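Local coordinates for methyltransferase domain-containing protein (Pyrococcus horikoshii, PDB 1VE3), which binds S-adenosylmethionine and is probably a methyltransferase that uses it as the methyl donor, although its physiological substrate is not established, at residues 26-29 with 30-33; 107-110 with 111-115; 122-125 with 126-130; 141-145 with 146-150; 200-203 with 204-207. All blocks are in the same frame, centred on the assembly; numbering follows the deposited sequence.

Contact 1 of 5, residues 26-29 with 30-33; sequences ETLE and PLLM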
# COMPACT_ATOMS: atom_id res chain seq x y z
N GLU A 26 -1.51 0.94 6.65
CA GLU A 26 -1.31 -0.27 7.43
C GLU A 26 -0.09 -0.22 8.36
O GLU A 26 -0.01 -0.98 9.33
CB GLU A 26 -1.24 -1.48 6.50
CG GLU A 26 -2.44 -1.55 5.56
CD GLU A 26 -2.47 -2.81 4.71
OE1 GLU A 26 -1.42 -3.21 4.17
OE2 GLU A 26 -3.57 -3.40 4.58
N THR A 27 0.85 0.66 8.07
CA THR A 27 2.02 0.77 8.93
C THR A 27 1.66 1.58 10.17
O THR A 27 2.02 1.22 11.29
CB THR A 27 3.20 1.45 8.19
OG1 THR A 27 3.72 0.55 7.20
CG2 THR A 27 4.31 1.81 9.17
N LEU A 28 0.92 2.67 9.98
CA LEU A 28 0.52 3.53 11.08
C LEU A 28 -0.72 3.07 11.84
O LEU A 28 -0.83 3.29 13.05
CB LEU A 28 0.30 4.96 10.58
CG LEU A 28 1.55 5.66 10.06
CD1 LEU A 28 1.21 7.08 9.61
CD2 LEU A 28 2.60 5.69 11.16
N GLU A 29 -1.65 2.42 11.14
CA GLU A 29 -2.89 1.94 11.74
C GLU A 29 -2.77 1.35 13.16
O GLU A 29 -3.43 1.82 14.08
CB GLU A 29 -3.54 0.90 10.83
CG GLU A 29 -4.92 0.46 11.30
CD GLU A 29 -5.48 -0.67 10.46
OE1 GLU A 29 -5.41 -0.59 9.22
OE2 GLU A 29 -5.99 -1.65 11.06
N PRO A 30 -1.92 0.33 13.34
CA PRO A 30 -1.75 -0.28 14.66
C PRO A 30 -1.21 0.68 15.72
O PRO A 30 -1.57 0.60 16.89
CB PRO A 30 -0.80 -1.44 14.38
CG PRO A 30 0.04 -0.91 13.26
CD PRO A 30 -1.00 -0.28 12.36
N LEU A 31 -0.34 1.59 15.30
CA LEU A 31 0.23 2.56 16.22
C LEU A 31 -0.80 3.60 16.63
O LEU A 31 -0.82 4.05 17.78
CB LEU A 31 1.43 3.24 15.56
CG LEU A 31 2.50 2.28 15.02
CD1 LEU A 31 3.66 3.08 14.46
CD2 LEU A 31 2.98 1.36 16.13
N LEU A 32 -1.67 3.98 15.70
CA LEU A 32 -2.70 4.97 15.98
C LEU A 32 -3.75 4.43 16.94
O LEU A 32 -4.32 5.19 17.74
CB LEU A 32 -3.37 5.42 14.67
CG LEU A 32 -2.51 6.26 13.72
CD1 LEU A 32 -3.32 6.62 12.48
CD2 LEU A 32 -2.04 7.51 14.44
N MSE A 33 -4.01 3.13 16.88
CA MSE A 33 -4.99 2.54 17.77
C MSE A 33 -4.42 2.31 19.16
O MSE A 33 -5.16 2.22 20.14
CB MSE A 33 -5.51 1.23 17.18
CG MSE A 33 -6.30 1.45 15.89
SE MSE A 33 -7.50 2.98 16.05
CE MSE A 33 -6.48 4.28 15.06

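Contact 2 of 5, residues 107-110 with 111-115; sequences VIFI and DSIVH. With SAM (S-adenosylmethionine), chain C.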
# COMPACT_ATOMS: atom_id res chain seq x y z
N VAL A 107 -6.08 15.29 17.14
CA VAL A 107 -5.66 16.04 15.97
C VAL A 107 -4.49 15.23 15.43
O VAL A 107 -3.49 15.07 16.11
CB VAL A 107 -5.16 17.45 16.34
CG1 VAL A 107 -4.49 18.09 15.14
CG2 VAL A 107 -6.33 18.30 16.81
N ILE A 108 -4.64 14.69 14.22
CA ILE A 108 -3.56 13.91 13.62
C ILE A 108 -2.93 14.75 12.53
O ILE A 108 -3.62 15.50 11.82
CB ILE A 108 -4.07 12.56 13.05
CG1 ILE A 108 -5.05 12.80 11.90
CG2 ILE A 108 -4.73 11.77 14.16
CD1 ILE A 108 -5.55 11.52 11.24
N PHE A 109 -1.61 14.63 12.41
CA PHE A 109 -0.82 15.41 11.47
C PHE A 109 0.23 14.44 10.91
O PHE A 109 1.25 14.15 11.56
CB PHE A 109 -0.18 16.56 12.26
CG PHE A 109 0.53 17.58 11.43
CD1 PHE A 109 -0.07 18.16 10.33
CD2 PHE A 109 1.80 18.03 11.81
CE1 PHE A 109 0.56 19.16 9.61
CE2 PHE A 109 2.45 19.03 11.10
CZ PHE A 109 1.83 19.60 9.99
N ILE A 110 -0.02 13.95 9.70
CA ILE A 110 0.84 12.96 9.08
C ILE A 110 1.60 13.36 7.81
O ILE A 110 1.02 13.96 6.91
CB ILE A 110 0.01 11.68 8.78
CG1 ILE A 110 -0.56 11.13 10.10
CG2 ILE A 110 0.87 10.64 8.06
CD1 ILE A 110 -1.45 9.91 9.93
N ASP A 111 2.88 13.02 7.76
CA ASP A 111 3.74 13.30 6.60
C ASP A 111 3.49 14.67 5.96
O ASP A 111 3.29 14.74 4.76
CB ASP A 111 3.52 12.24 5.50
CG ASP A 111 4.08 10.87 5.87
OD1 ASP A 111 5.27 10.80 6.26
OD2 ASP A 111 3.34 9.86 5.73
N SER A 112 3.53 15.75 6.74
CA SER A 112 3.26 17.06 6.14
C SER A 112 4.22 18.20 6.46
O SER A 112 4.11 19.26 5.85
CB SER A 112 1.84 17.52 6.49
OG SER A 112 0.87 16.59 6.04
N ILE A 113 5.14 17.99 7.39
CA ILE A 113 6.05 19.06 7.78
C ILE A 113 6.94 19.64 6.69
O ILE A 113 7.38 20.79 6.82
CB ILE A 113 6.95 18.64 8.97
CG1 ILE A 113 7.78 17.41 8.61
CG2 ILE A 113 6.10 18.40 10.21
CD1 ILE A 113 8.81 17.05 9.68
N VAL A 114 7.21 18.90 5.61
CA VAL A 114 8.05 19.44 4.54
C VAL A 114 7.44 20.71 3.98
O VAL A 114 8.12 21.49 3.33
CB VAL A 114 8.28 18.44 3.36
CG1 VAL A 114 9.06 17.22 3.85
CG2 VAL A 114 6.96 18.02 2.73
N HIS A 115 6.15 20.92 4.25
CA HIS A 115 5.43 22.09 3.76
C HIS A 115 5.55 23.32 4.65
O HIS A 115 5.13 24.40 4.27
CB HIS A 115 3.94 21.76 3.61
CG HIS A 115 3.60 20.98 2.38
ND1 HIS A 115 3.42 21.58 1.15
CD2 HIS A 115 3.42 19.65 2.19
CE1 HIS A 115 3.15 20.65 0.25
NE2 HIS A 115 3.14 19.47 0.85
N SAM C . -1.93 13.77 5.91
CA SAM C . -1.81 13.45 4.46
C SAM C . -1.59 11.95 4.29
O SAM C . -2.15 11.37 3.34
OXT SAM C . -0.82 11.41 5.15
CB SAM C . -0.64 14.19 3.91
CG SAM C . -0.71 14.44 2.49
SD SAM C . 0.73 15.35 1.80
CE SAM C . 2.07 14.37 2.07
C5' SAM C . 0.78 16.90 2.70
C4' SAM C . -0.52 17.85 2.60
O4' SAM C . -0.30 19.06 3.41
C3' SAM C . -0.75 18.43 1.21
O3' SAM C . -2.04 17.69 0.90
C2' SAM C . -1.12 19.87 1.30
O2' SAM C . -2.14 20.46 0.56
C1' SAM C . -1.16 20.03 2.86
N9 SAM C . -0.79 21.38 3.31
C8 SAM C . 0.31 22.19 3.04
N7 SAM C . 0.27 23.35 3.64
C5 SAM C . -0.90 23.33 4.33
C6 SAM C . -1.57 24.28 5.21
N6 SAM C . -1.06 25.49 5.50
N1 SAM C . -2.82 23.94 5.79
C2 SAM C . -3.38 22.71 5.52
N3 SAM C . -2.83 21.76 4.71
C4 SAM C . -1.58 22.12 4.14

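Contact 3 of 5, residues 122-125 with 126-130; sequences NQVF and KEVRR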
# COMPACT_ATOMS: atom_id res chain seq x y z
N ASN A 122 5.46 26.70 13.70
CA ASN A 122 5.23 27.26 15.02
C ASN A 122 3.76 27.65 15.14
O ASN A 122 3.12 27.39 16.16
CB ASN A 122 6.11 28.49 15.26
CG ASN A 122 5.77 29.20 16.56
OD1 ASN A 122 5.56 30.42 16.59
ND2 ASN A 122 5.73 28.45 17.65
N GLN A 123 3.22 28.27 14.09
CA GLN A 123 1.82 28.70 14.06
C GLN A 123 0.88 27.50 14.10
O GLN A 123 -0.15 27.53 14.77
CB GLN A 123 1.54 29.53 12.80
CG GLN A 123 2.56 30.63 12.54
CD GLN A 123 2.47 31.21 11.13
OE1 GLN A 123 2.37 30.47 10.14
NE2 GLN A 123 2.52 32.53 11.03
N VAL A 124 1.22 26.44 13.37
CA VAL A 124 0.39 25.24 13.36
C VAL A 124 0.30 24.63 14.75
O VAL A 124 -0.80 24.32 15.23
CB VAL A 124 0.95 24.19 12.39
CG1 VAL A 124 0.17 22.89 12.52
CG2 VAL A 124 0.87 24.71 10.96
N PHE A 125 1.44 24.44 15.41
CA PHE A 125 1.45 23.87 16.75
C PHE A 125 0.61 24.71 17.70
O PHE A 125 -0.12 24.17 18.54
CB PHE A 125 2.87 23.75 17.30
CG PHE A 125 3.67 22.61 16.73
CD1 PHE A 125 3.09 21.68 15.87
CD2 PHE A 125 5.02 22.47 17.05
CE1 PHE A 125 3.85 20.62 15.34
CE2 PHE A 125 5.78 21.42 16.54
CZ PHE A 125 5.19 20.49 15.68
N LYS A 126 0.72 26.03 17.58
CA LYS A 126 -0.04 26.93 18.43
C LYS A 126 -1.53 26.71 18.20
O LYS A 126 -2.31 26.59 19.15
CB LYS A 126 0.34 28.39 18.14
CG LYS A 126 -0.10 29.36 19.22
CD LYS A 126 0.45 30.76 18.96
CE LYS A 126 1.96 30.76 18.91
NZ LYS A 126 2.51 32.11 18.63
N GLU A 127 -1.93 26.65 16.93
CA GLU A 127 -3.33 26.43 16.58
C GLU A 127 -3.83 25.06 17.04
O GLU A 127 -4.98 24.94 17.48
CB GLU A 127 -3.52 26.57 15.06
CG GLU A 127 -3.74 27.99 14.61
CD GLU A 127 -5.02 28.56 15.18
OE1 GLU A 127 -6.10 28.30 14.61
OE2 GLU A 127 -4.95 29.27 16.21
N VAL A 128 -2.98 24.05 16.93
CA VAL A 128 -3.35 22.70 17.34
C VAL A 128 -3.66 22.68 18.83
O VAL A 128 -4.67 22.12 19.26
CB VAL A 128 -2.22 21.69 17.06
CG1 VAL A 128 -2.57 20.34 17.66
CG2 VAL A 128 -2.00 21.56 15.54
N ARG A 129 -2.77 23.26 19.62
CA ARG A 129 -2.98 23.29 21.05
C ARG A 129 -4.30 23.98 21.38
O ARG A 129 -5.04 23.51 22.24
CB ARG A 129 -1.84 24.03 21.76
CG ARG A 129 -2.12 24.27 23.23
CD ARG A 129 -1.00 25.03 23.90
NE ARG A 129 -1.40 25.50 25.22
CZ ARG A 129 -2.38 26.38 25.43
NH1 ARG A 129 -3.05 26.89 24.40
NH2 ARG A 129 -2.69 26.75 26.67
N ARG A 130 -4.59 25.07 20.68
CA ARG A 130 -5.81 25.84 20.92
C ARG A 130 -7.12 25.11 20.65
O ARG A 130 -8.03 25.16 21.48
CB ARG A 130 -5.78 27.13 20.08
CG ARG A 130 -7.03 27.99 20.25
CD ARG A 130 -6.96 29.27 19.43
NE ARG A 130 -7.21 29.05 18.01
CZ ARG A 130 -8.35 28.57 17.52
NH1 ARG A 130 -9.34 28.25 18.33
NH2 ARG A 130 -8.49 28.41 16.21

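Contact 4 of 5, residues 141-145 with 146-150; sequences YFTDL and RELLP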
# COMPACT_ATOMS: atom_id res chain seq x y z
N TYR A 141 3.19 12.25 12.77
CA TYR A 141 4.16 11.33 12.22
C TYR A 141 4.98 12.14 11.23
O TYR A 141 4.43 12.82 10.37
CB TYR A 141 3.47 10.17 11.49
CG TYR A 141 4.43 9.31 10.70
CD1 TYR A 141 5.24 8.37 11.33
CD2 TYR A 141 4.53 9.45 9.32
CE1 TYR A 141 6.14 7.60 10.60
CE2 TYR A 141 5.43 8.69 8.58
CZ TYR A 141 6.22 7.76 9.22
OH TYR A 141 7.12 7.02 8.48
N PHE A 142 6.29 12.07 11.37
CA PHE A 142 7.16 12.82 10.47
C PHE A 142 8.45 12.08 10.25
O PHE A 142 8.78 11.14 10.98
CB PHE A 142 7.46 14.22 11.04
CG PHE A 142 8.29 14.21 12.30
CD1 PHE A 142 7.71 13.88 13.53
CD2 PHE A 142 9.64 14.51 12.26
CE1 PHE A 142 8.48 13.84 14.69
CE2 PHE A 142 10.42 14.47 13.41
CZ PHE A 142 9.84 14.14 14.64
N THR A 143 9.19 12.52 9.24
CA THR A 143 10.45 11.90 8.91
C THR A 143 11.57 12.89 9.18
O THR A 143 11.47 14.06 8.81
CB THR A 143 10.46 11.46 7.43
OG1 THR A 143 9.43 10.49 7.23
CG2 THR A 143 11.81 10.85 7.04
N ASP A 144 12.62 12.43 9.85
CA ASP A 144 13.76 13.28 10.13
C ASP A 144 14.50 13.38 8.80
O ASP A 144 15.42 12.61 8.51
CB ASP A 144 14.66 12.63 11.19
CG ASP A 144 15.80 13.54 11.62
OD1 ASP A 144 16.42 14.17 10.74
OD2 ASP A 144 16.08 13.62 12.84
N LEU A 145 14.07 14.33 7.97
CA LEU A 145 14.75 14.31 6.69
C LEU A 145 16.15 14.90 6.81
O LEU A 145 17.03 14.65 5.99
CB LEU A 145 13.93 15.12 5.70
CG LEU A 145 14.40 14.94 4.25
CD1 LEU A 145 15.55 13.94 4.14
CD2 LEU A 145 13.30 14.43 3.32
N ARG A 146 16.51 15.56 7.90
CA ARG A 146 17.89 15.97 8.11
C ARG A 146 18.83 14.78 8.25
O ARG A 146 19.94 14.79 7.73
CB ARG A 146 17.99 16.87 9.34
CG ARG A 146 19.37 17.48 9.56
CD ARG A 146 19.25 18.75 10.36
NE ARG A 146 18.39 19.72 9.68
CZ ARG A 146 17.97 20.86 10.22
NH1 ARG A 146 18.34 21.19 11.45
NH2 ARG A 146 17.17 21.67 9.53
N GLU A 147 18.39 13.74 8.95
CA GLU A 147 19.20 12.55 9.14
C GLU A 147 19.21 11.69 7.88
O GLU A 147 20.19 11.03 7.57
CB GLU A 147 18.68 11.73 10.32
CG GLU A 147 18.86 12.38 11.68
CD GLU A 147 20.31 12.69 12.00
OE1 GLU A 147 20.81 13.74 11.55
OE2 GLU A 147 20.96 11.87 12.68
N LEU A 148 18.09 11.71 7.16
CA LEU A 148 17.94 10.93 5.93
C LEU A 148 18.68 11.55 4.75
O LEU A 148 19.10 10.85 3.83
CB LEU A 148 16.45 10.80 5.59
CG LEU A 148 16.06 10.12 4.28
CD1 LEU A 148 16.48 8.66 4.31
CD2 LEU A 148 14.56 10.25 4.07
N LEU A 149 18.85 12.87 4.79
CA LEU A 149 19.52 13.62 3.72
C LEU A 149 20.77 12.90 3.18
O LEU A 149 20.89 12.62 1.99
CB LEU A 149 19.91 14.99 4.28
CG LEU A 149 19.03 16.11 3.73
CD1 LEU A 149 19.81 17.41 3.49
CD2 LEU A 149 18.37 15.76 2.40
N PRO A 150 21.74 12.57 4.05
CA PRO A 150 22.98 11.90 3.63
C PRO A 150 22.78 10.75 2.64
O PRO A 150 23.39 10.73 1.58
CB PRO A 150 23.57 11.42 4.95
CG PRO A 150 23.18 12.52 5.88
CD PRO A 150 21.73 12.76 5.52

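Contact 5 of 5, residues 200-203 with 204-207; sequences ELLA and KLYF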
# COMPACT_ATOMS: atom_id res chain seq x y z
N GLU A 200 10.77 18.67 17.85
CA GLU A 200 10.50 18.57 19.27
C GLU A 200 10.71 19.87 20.03
O GLU A 200 9.97 20.16 20.97
CB GLU A 200 11.35 17.47 19.90
CG GLU A 200 10.53 16.24 20.29
CD GLU A 200 11.26 14.93 20.04
OE1 GLU A 200 12.40 14.78 20.53
OE2 GLU A 200 10.67 14.07 19.35
N LEU A 201 11.74 20.60 19.86
CA LEU A 201 11.93 21.99 20.36
C LEU A 201 10.70 22.94 20.24
O LEU A 201 10.34 23.66 21.16
CB LEU A 201 13.13 22.60 19.62
CG LEU A 201 13.55 23.96 20.20
CD1 LEU A 201 13.78 23.90 21.71
CD2 LEU A 201 14.84 24.49 19.58
N LEU A 202 10.09 22.90 19.04
CA LEU A 202 8.97 23.80 18.83
C LEU A 202 7.83 23.15 19.57
O LEU A 202 6.98 23.85 20.11
CB LEU A 202 8.70 23.96 17.36
CG LEU A 202 9.68 24.83 16.57
CD1 LEU A 202 9.21 24.95 15.12
CD2 LEU A 202 9.77 26.21 17.20
N ALA A 203 7.78 21.82 19.57
CA ALA A 203 6.70 21.12 20.25
C ALA A 203 6.71 21.42 21.75
O ALA A 203 5.66 21.59 22.36
CB ALA A 203 6.81 19.61 20.01
N LYS A 204 7.91 21.50 22.33
CA LYS A 204 8.07 21.77 23.76
C LYS A 204 7.46 23.10 24.22
O LYS A 204 7.29 23.31 25.43
CB LYS A 204 9.55 21.73 24.16
CG LYS A 204 10.19 20.35 24.10
CD LYS A 204 11.64 20.42 24.54
CE LYS A 204 12.32 19.05 24.50
NZ LYS A 204 11.72 18.07 25.47
N LEU A 205 7.16 23.99 23.28
CA LEU A 205 6.57 25.28 23.64
C LEU A 205 5.07 25.14 23.89
O LEU A 205 4.48 25.97 24.58
CB LEU A 205 6.78 26.31 22.53
CG LEU A 205 8.18 26.57 21.96
CD1 LEU A 205 8.15 27.80 21.05
CD2 LEU A 205 9.18 26.77 23.09
N TYR A 206 4.47 24.09 23.34
CA TYR A 206 3.03 23.90 23.46
C TYR A 206 2.57 22.57 24.03
O TYR A 206 1.44 22.46 24.51
CB TYR A 206 2.38 24.09 22.09
CG TYR A 206 2.82 25.36 21.39
CD1 TYR A 206 2.41 26.61 21.86
CD2 TYR A 206 3.70 25.32 20.31
CE1 TYR A 206 2.86 27.78 21.27
CE2 TYR A 206 4.17 26.49 19.71
CZ TYR A 206 3.75 27.72 20.20
OH TYR A 206 4.22 28.88 19.64
N PHE A 207 3.42 21.55 23.99
CA PHE A 207 3.00 20.24 24.48
C PHE A 207 4.02 19.50 25.33
O PHE A 207 5.20 19.85 25.35
CB PHE A 207 2.66 19.29 23.33
CG PHE A 207 1.91 19.92 22.19
CD1 PHE A 207 2.59 20.50 21.13
CD2 PHE A 207 0.52 19.88 22.15
CE1 PHE A 207 1.89 21.03 20.04
CE2 PHE A 207 -0.18 20.39 21.08
CZ PHE A 207 0.50 20.97 20.02

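Contact 1 of 5, residues 26-29 with 30-33
Leu28 and Leu32 share one first torsion, chi1 -65° and -70°, which swings CG to the side of the backbone N and far from the carbonyl carbon. Because the two lie one turn apart on helix 19-34, their branches fall on the same flank. Their direct touch is light: Leu32 CD1 lies 4.4 Å from Leu28 CB. Leu28 CD2 and Leu31 CD1 approach similarly, at 4.3 Å.

The backbone carries most of the contact. Leu32 N donates to Leu28 O at 2.9 Å, and the N of Met33, a selenomethionine, donates to Glu29 O at 3.1 Å. Leu31 N is also 2.9 Å from Leu28 O, but its 119° angle at the hydrogen marks a weak bond. Pro30 accounts for this irregularity. Its N has no hydrogen to return to the preceding turn, and its ring occupies that place instead, with Pro30 CD 3.3 Å from Glu26 O and CG 3.5 Å from Thr27 O. Neither Pro30 nor Leu31 therefore bonds back four residues, and the helix kinks here.

Beyond the turn, Leu28 and Leu32 both rest on Phe52 of helix 51-58 and also reach strand 136-143, at Tyr141 and Ile139 respectively. The extended Glu29 chain carries OE2 to the hydroxyl of Tyr59. Thr27 and Leu31 instead touch Val215 of strand 207-215. The whole is a proline-kinked helix packed against the Rossmann-like sheet of a class I methyltransferase, the same helix that supplies Arg24 to the S-adenosylmethionine site.

Contact 2 of 5, residues 107-110 with 111-115
Phe109 reaches forward to Ser112 and Ile113, just past the strand end, its ring meeting both obliquely. Phe109 CE1 lies 3.7 Å from Ser112 CB, and Phe109 CE2 lies 3.8 Å from Ile113 CG2. The ring gets there because CG points opposite the backbone N (chi1 -172°), and the Phe109 and Ile113 side chains cross at about a right angle.

Past Phe109 the chain turns sharply at Asp111, whose positive phi and psi fold the backbone round. Ser112 OG is thereby brought back to Ile110 O, to which it donates at 2.8 Å. The hydroxyl sits well above the carbonyl plane, 43° out of it. The amino nitrogen N of S-adenosylmethionine gives Ile110 O a second bond, at 3.1 Å, so this one carbonyl is gripped by both the protein and the ligand. Further along the loop, the His115 ring turns a face to the ligand, with His115 CG 3.6 Å from C8 of the adenine, while its NE2 bonds to the hydroxyl of Tyr7. Asp111 OD2 forms a salt bridge with Arg24, which also bonds the ligand.

This is the carboxyl end of strand 104-110, a customary position for cofactor contacts in Rossmann-like methyltransferases. Its chemistry is that of carbonyl oxygens set against a cationic ligand. Ile110 O receives the amino group, and Asp111 O lies only 3.0 Å from the ligand methyl CE, where its partial negative charge would probably make a favourable electrostatic contact with the positively polarised methyl carbon of the sulfonium.

Contact 3 of 5, residues 122-125 with 126-130
Val124 and Val128 form the packed flank of helix 118-131, the crossover helix of a beta-alpha-beta unit that joins the adjacent parallel strands 104-110 and 136-143. CG1 of Val124 lies 3.9 Å from CG2 of Val128. Both residues place CG1 opposite the backbone N (chi1 173° and 172°), which turns Val128 CG2 back along the helix until it is only 3.0 Å from Val124 O, a tight fit. Both valine side chains pack on Leu45 of strand 41-45, while Phe125 and Val128 press on strand 136-143.

Regular bonds to the residue four places earlier hold the turn. Val128 N donates to Val124 O at 2.8 Å, and the same spacing links Glu127 N to Gln123 O at 2.9 Å and Arg129 N to Phe125 O at 3.0 Å.

The opposing pattern appears where Lys126 extends from the surface. Its chain bends at chi3, yet Lys126 NZ stops 4.0 Å from Asn122 OD1, too far for a firm bond. Asn122 is held instead through ND2, which bonds the hydroxyl of Tyr206.

Farther along, Arg130 forms a side-on salt bridge with Glu127, two nitrogens to its two carboxylate oxygens. Glu127 OE1 also accepts from Leu97 N, and Arg130 NH1 has a second acid in Asp101, so the helix is tied to the loop ahead of strand 104-110. The straighter limb of the grip runs from Arg130 NE to Glu127 OE2, 2.9 Å long with 166° at the hydrogen.

Contact 4 of 5, residues 141-145 with 146-150
Asp144 is the N-cap of helix 145-148, the short helix that starts directly after strand 136-143, and its carboxylate is folded over the first turn toward Glu147. Asp144 OD1 accepts from Glu147 N at 2.7 Å. The donor stands 41° out of the carboxylate plane, so the group is presented partly by its face. With CG opposite the backbone N (chi1 -174°), the carboxylate is carried forward to this amide. An inverse gamma turn centred on Asp144 makes the change of direction between strand and helix.

The two acidic side chains do not lie flat on one another. Their carboxylate planes are 51° apart. Glu147 CG packs against the capping group, 3.2 Å from Asp144 OD1, and the chain bends beyond it. The nearest charged oxygens, Asp144 OD1 and Glu147 OE1, remain 4.5 Å apart, a like-charge approach that the amides round the Asp144 carboxylate would probably ease. One of these is Lys196 N, which bonds Asp144 OD2 and links the cap to helix 196-203.

On the other flank, Leu148 meets both Leu145 and Thr143 at a slant. Leu145 CD1 sits between the next two leucines, 3.6 Å from Leu148 CB and 3.8 Å from Leu149 CD2. It does so with a nearly eclipsed chi2, which suggests some strain in the model. Thr143 CG2 adds a looser touch, 4.1 Å from Leu148 CD2. Backbone bonds close the turn: Glu147 N bonds Asp144 O weakly, Leu148 N donates to the same Asp144 O at 3.1 Å, and Leu149 N reaches Leu145 O at 2.8 Å.

Contact 5 of 5, residues 200-203 with 204-207
Tyr206 and Phe207 are the flat groups, and each ring comes obliquely to a carbonyl of helix 196-203. Tyr206 CD2 lies 3.6 Å from Leu202 O, and Phe207 CD1 lies 3.5 Å from Ala203 O. One face of the Tyr206 ring is covered toward its rim by Leu205 CB, and one face of Phe207 likewise by Tyr206 CB, so successive residues overlap in a stepped fashion. Phe207 is also stacked with Phe138.

The bonding changes after Lys204. Lys204 N still makes a regular bond to Glu200 O at 2.8 Å. Leu205 N then turns to Leu202 O at 3.2 Å, from a position 60° out of the carbonyl plane. Ala203 O takes two donors. Phe207 N meets Ala203 O nearly head-on at 2.8 Å, and Tyr206 N approaches Ala203 O from above the carbonyl plane at 2.9 Å. This double acceptance ties the chain that follows back to Ala203. Apolar contact is slight by comparison, with Leu202 CD2 and Leu205 CD1 4.5 Å apart.

In the fold, the segment links helix 196-203 to strand 207-215, an outermost strand of the main sheet within this chain. Tyr206 leans on helix 118-131 at Phe125 and Arg129, Phe207 packs on Val128 of that helix, and Ala203 touches Tyr224 of strand 219-226.

Contact 2 lies at the ligand, its centre about 2 Å from the centre of the chain, and three others touch it. Contact 1 meets it through Leu28 CD1 and Ile110 CG2, 3.9 Å apart, and contact 3 through Val107 CG1 and Val128 CG1, also 3.9 Å apart. Contact 4 adjoins it within the sheet, where Phe109 O and Tyr141 N are 3.0 Å apart, a probable hydrogen bond. Contact 5 stays about 7 Å from contact 2 at the nearest atoms but packs on contact 3, Phe125 O lying 3.6 Å from Phe207 CZ. The side chains of Leu28 and Val124 are about 7 and 6 Å from S-adenosylmethionine.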